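Local atomic coordinates of 3-dehydroshikimate dehydratase (Bacillus anthracis, PDB entry 3DX5), a protein that catalyses the manganese-dependent dehydration of 3-dehydroshikimate to 3,4-dihydroxybenzoate, the catechol building block of the siderophore petrobactin. Residues H209-N214 with T224-L229. Sequence-based numbering, arbitrary orientation.
With DHB (3,4-dihydroxybenzoic acid), chain D.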
ATOM      1  N   HIS A 209      -6.087  -1.761 -17.204  1.00 12.38           N
ATOM      2  CA  HIS A 209      -6.778  -1.776 -15.924  1.00 13.56           C
ATOM      3  C   HIS A 209      -5.803  -2.109 -14.763  1.00 12.72           C
ATOM      4  O   HIS A 209      -6.142  -1.881 -13.613  1.00 13.30           O
ATOM      5  CB  HIS A 209      -7.917  -2.820 -15.958  1.00 13.84           C
ATOM      6  CG  HIS A 209      -7.445  -4.178 -16.390  1.00 15.76           C
ATOM      7  ND1 HIS A 209      -6.994  -5.129 -15.500  1.00 17.58           N
ATOM      8  CD2 HIS A 209      -7.265  -4.711 -17.626  1.00 17.32           C
ATOM      9  CE1 HIS A 209      -6.596  -6.208 -16.161  1.00 16.32           C
ATOM     10  NE2 HIS A 209      -6.746  -5.977 -17.452  1.00 18.39           N
ATOM     11  N   VAL A 210      -4.602  -2.635 -15.038  1.00 12.19           N
ATOM     12  CA  VAL A 210      -3.657  -2.928 -13.926  1.00 11.34           C
ATOM     13  C   VAL A 210      -3.175  -1.637 -13.262  1.00 11.78           C
ATOM     14  O   VAL A 210      -2.729  -1.663 -12.114  1.00 11.73           O
ATOM     15  CB  VAL A 210      -2.441  -3.822 -14.319  1.00 10.66           C
ATOM     16  CG1 VAL A 210      -2.915  -5.191 -14.815  1.00 10.11           C
ATOM     17  CG2 VAL A 210      -1.486  -3.074 -15.346  1.00  8.22           C
ATOM     18  N   PHE A 211      -3.318  -0.507 -13.966  1.00 11.75           N
ATOM     19  CA  PHE A 211      -3.021   0.784 -13.363  1.00 12.28           C
ATOM     20  C   PHE A 211      -4.131   1.420 -12.545  1.00 12.42           C
ATOM     21  O   PHE A 211      -3.947   2.512 -12.013  1.00 13.45           O
ATOM     22  CB  PHE A 211      -2.506   1.779 -14.393  1.00 11.57           C
ATOM     23  CG  PHE A 211      -1.239   1.334 -15.042  1.00 12.30           C
ATOM     24  CD1 PHE A 211      -0.124   0.962 -14.264  1.00 11.40           C
ATOM     25  CD2 PHE A 211      -1.157   1.244 -16.418  1.00 13.31           C
ATOM     26  CE1 PHE A 211       1.066   0.537 -14.874  1.00 11.26           C
ATOM     27  CE2 PHE A 211       0.037   0.829 -17.035  1.00 13.15           C
ATOM     28  CZ  PHE A 211       1.140   0.475 -16.264  1.00 11.35           C
ATOM     29  N   GLU A 212      -5.269   0.772 -12.418  1.00 12.55           N
ATOM     30  CA  GLU A 212      -6.275   1.326 -11.542  1.00 13.89           C
ATOM     31  C   GLU A 212      -5.688   1.403 -10.118  1.00 14.35           C
ATOM     32  O   GLU A 212      -5.065   0.443  -9.657  1.00 14.48           O
ATOM     33  CB  GLU A 212      -7.545   0.468 -11.561  1.00 13.89           C
ATOM     34  CG  GLU A 212      -8.297   0.597 -12.902  1.00 19.95           C
ATOM     35  CD  GLU A 212      -9.469  -0.379 -13.011  1.00 26.62           C
ATOM     36  OE1 GLU A 212      -9.820  -0.976 -11.967  1.00 29.06           O
ATOM     37  OE2 GLU A 212     -10.032  -0.550 -14.125  1.00 29.65           O
ATOM     38  N   PRO A 213      -5.892   2.550  -9.430  1.00 14.94           N
ATOM     39  CA  PRO A 213      -5.259   2.802  -8.128  1.00 14.03           C
ATOM     40  C   PRO A 213      -5.485   1.667  -7.137  1.00 14.18           C
ATOM     41  O   PRO A 213      -4.541   1.232  -6.490  1.00 14.19           O
ATOM     42  CB  PRO A 213      -5.889   4.142  -7.681  1.00 14.01           C
ATOM     43  CG  PRO A 213      -6.036   4.889  -9.026  1.00 14.85           C
ATOM     44  CD  PRO A 213      -6.562   3.772  -9.970  1.00 14.16           C
ATOM     45  N   ASN A 214      -6.696   1.139  -7.046  1.00 13.95           N
ATOM     46  CA  ASN A 214      -6.928   0.056  -6.095  1.00 14.07           C
ATOM     47  C   ASN A 214      -6.058  -1.170  -6.367  1.00 13.40           C
ATOM     48  O   ASN A 214      -5.625  -1.837  -5.429  1.00 13.25           O
ATOM     49  CB  ASN A 214      -8.381  -0.383  -6.101  1.00 14.52           C
ATOM     50  CG  ASN A 214      -9.293   0.615  -5.411  1.00 16.55           C
ATOM     51  OD1 ASN A 214      -8.854   1.433  -4.628  1.00 20.25           O
ATOM     52  ND2 ASN A 214     -10.581   0.524  -5.702  1.00 20.98           N
ATOM     53  N   THR A 224       0.474  -8.010 -14.483  1.00 13.08           N
ATOM     54  CA  THR A 224       0.549  -8.469 -15.885  1.00 14.58           C
ATOM     55  C   THR A 224       0.497  -7.306 -16.852  1.00 14.50           C
ATOM     56  O   THR A 224      -0.322  -6.394 -16.689  1.00 15.50           O
ATOM     57  CB  THR A 224      -0.603  -9.437 -16.213  1.00 15.02           C
ATOM     58  OG1 THR A 224      -0.464 -10.569 -15.378  1.00 15.64           O
ATOM     59  CG2 THR A 224      -0.590  -9.940 -17.686  1.00 16.24           C
ATOM     60  N   GLY A 225       1.395  -7.312 -17.832  1.00 13.66           N
ATOM     61  CA  GLY A 225       1.392  -6.259 -18.867  1.00 13.27           C
ATOM     62  C   GLY A 225       2.278  -5.070 -18.532  1.00 12.96           C
ATOM     63  O   GLY A 225       2.601  -4.298 -19.413  1.00 13.32           O
HETATM   64  N   MSE A 226       2.670  -4.898 -17.265  1.00 12.34           N
HETATM   65  CA  MSE A 226       3.608  -3.817 -16.915  1.00 11.96           C
HETATM   66  C   MSE A 226       5.012  -4.153 -17.449  1.00 11.99           C
HETATM   67  O   MSE A 226       5.540  -5.197 -17.128  1.00 11.85           O
HETATM   68  CB  MSE A 226       3.662  -3.596 -15.390  1.00 12.05           C
HETATM   69  CG  MSE A 226       2.319  -3.172 -14.737  1.00 10.93           C
HETATM   70 SE   MSE A 226       2.645  -2.759 -12.885  0.85  9.67          SE
HETATM   71  CE  MSE A 226       0.780  -2.562 -12.262  1.00  9.17           C
ATOM     72  N   VAL A 227       5.608  -3.272 -18.249  1.00 11.72           N
ATOM     73  CA  VAL A 227       6.868  -3.604 -18.929  1.00 12.60           C
ATOM     74  C   VAL A 227       7.834  -2.424 -18.965  1.00 12.74           C
ATOM     75  O   VAL A 227       7.405  -1.278 -18.868  1.00 13.04           O
ATOM     76  CB  VAL A 227       6.652  -4.101 -20.410  1.00 12.35           C
ATOM     77  CG1 VAL A 227       5.961  -5.474 -20.443  1.00 13.99           C
ATOM     78  CG2 VAL A 227       5.900  -3.041 -21.262  1.00 10.13           C
ATOM     79  N   PRO A 228       9.151  -2.695 -19.128  1.00 13.58           N
ATOM     80  CA  PRO A 228      10.098  -1.563 -19.263  1.00 14.26           C
ATOM     81  C   PRO A 228       9.708  -0.625 -20.412  1.00 14.40           C
ATOM     82  O   PRO A 228       8.982  -1.040 -21.351  1.00 14.27           O
ATOM     83  CB  PRO A 228      11.441  -2.261 -19.567  1.00 15.10           C
ATOM     84  CG  PRO A 228      11.337  -3.587 -18.783  1.00 14.29           C
ATOM     85  CD  PRO A 228       9.852  -3.993 -18.988  1.00 14.04           C
ATOM     86  N   LEU A 229      10.206   0.610 -20.362  1.00 14.51           N
ATOM     87  CA  LEU A 229       9.815   1.647 -21.322  1.00 14.67           C
ATOM     88  C   LEU A 229       9.938   1.270 -22.794  1.00 14.76           C
ATOM     89  O   LEU A 229       9.059   1.627 -23.598  1.00 14.21           O
ATOM     90  CB  LEU A 229      10.613   2.941 -21.087  1.00 14.27           C
ATOM     91  CG  LEU A 229      10.433   3.608 -19.712  1.00 15.17           C
ATOM     92  CD1 LEU A 229      11.175   4.946 -19.746  1.00 13.67           C
ATOM     93  CD2 LEU A 229       8.940   3.816 -19.392  1.00 12.06           C
TER
HETATM   94  C1  DHB D 289      -0.792   6.506  -8.934  1.00 18.25           C
HETATM   95  C2  DHB D 289      -0.217   7.060 -10.074  1.00 18.29           C
HETATM   96  C3  DHB D 289      -0.450   6.494 -11.332  1.00 18.33           C
HETATM   97  O3  DHB D 289       0.075   6.984 -12.499  1.00 15.67           O
HETATM   98  C4  DHB D 289      -1.335   5.329 -11.419  1.00 20.66           C
HETATM   99  O4  DHB D 289      -1.543   4.815 -12.651  1.00 20.45           O
HETATM  100  C5  DHB D 289      -1.928   4.802 -10.275  1.00 19.34           C
HETATM  101  C6  DHB D 289      -1.642   5.401  -9.035  1.00 20.09           C
HETATM  102  C   DHB D 289      -0.498   7.135  -7.582  1.00 18.97           C
HETATM  103  O1  DHB D 289      -0.997   6.738  -6.525  1.00 18.58           O
HETATM  104  O2  DHB D 289       0.356   8.153  -7.509  1.00 18.36           O
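Val210 and Phe211, in a 3-10 turn closed by the bond from Glu212 N to His209 O, pack against segment 224-229, with the CA atoms of Val210 and Thr224 7.2 Å apart. Val210 works with both its methyl branches: CG1 rests on the carbonyl O of Thr224 at 3.4 Å, while CG2 meets Met226 CG and also lies over the centre of the Phe211 ring, 4.2 Å above its plane. Met226, a selenomethionine, is extended beyond CG (chi2 -174°, chi3 -171°), which carries its terminal CE to 3.6 Å from Val210 O. On the way Met226 CG touches Phe211 CE1 at 3.9 Å, and the selenium stands obliquely to the ring, 5.3 Å from the centroid, in a Met-aromatic contact. Phe211 thus has apolar neighbours from both segments; Ile202, Leu174 and Phe255 add further packing, and Lys200 makes a cation-pi contact with it. The carbonyl O of Phe211 accepts a weak hydrogen bond from O4 of the bound 3,4-dihydroxybenzoic acid (3.4 Å). The case illustrates how a TIM barrel builds its active site from loops following the strands: here the excursion after strand 194-202 supplies a wall of the product pocket beside His175.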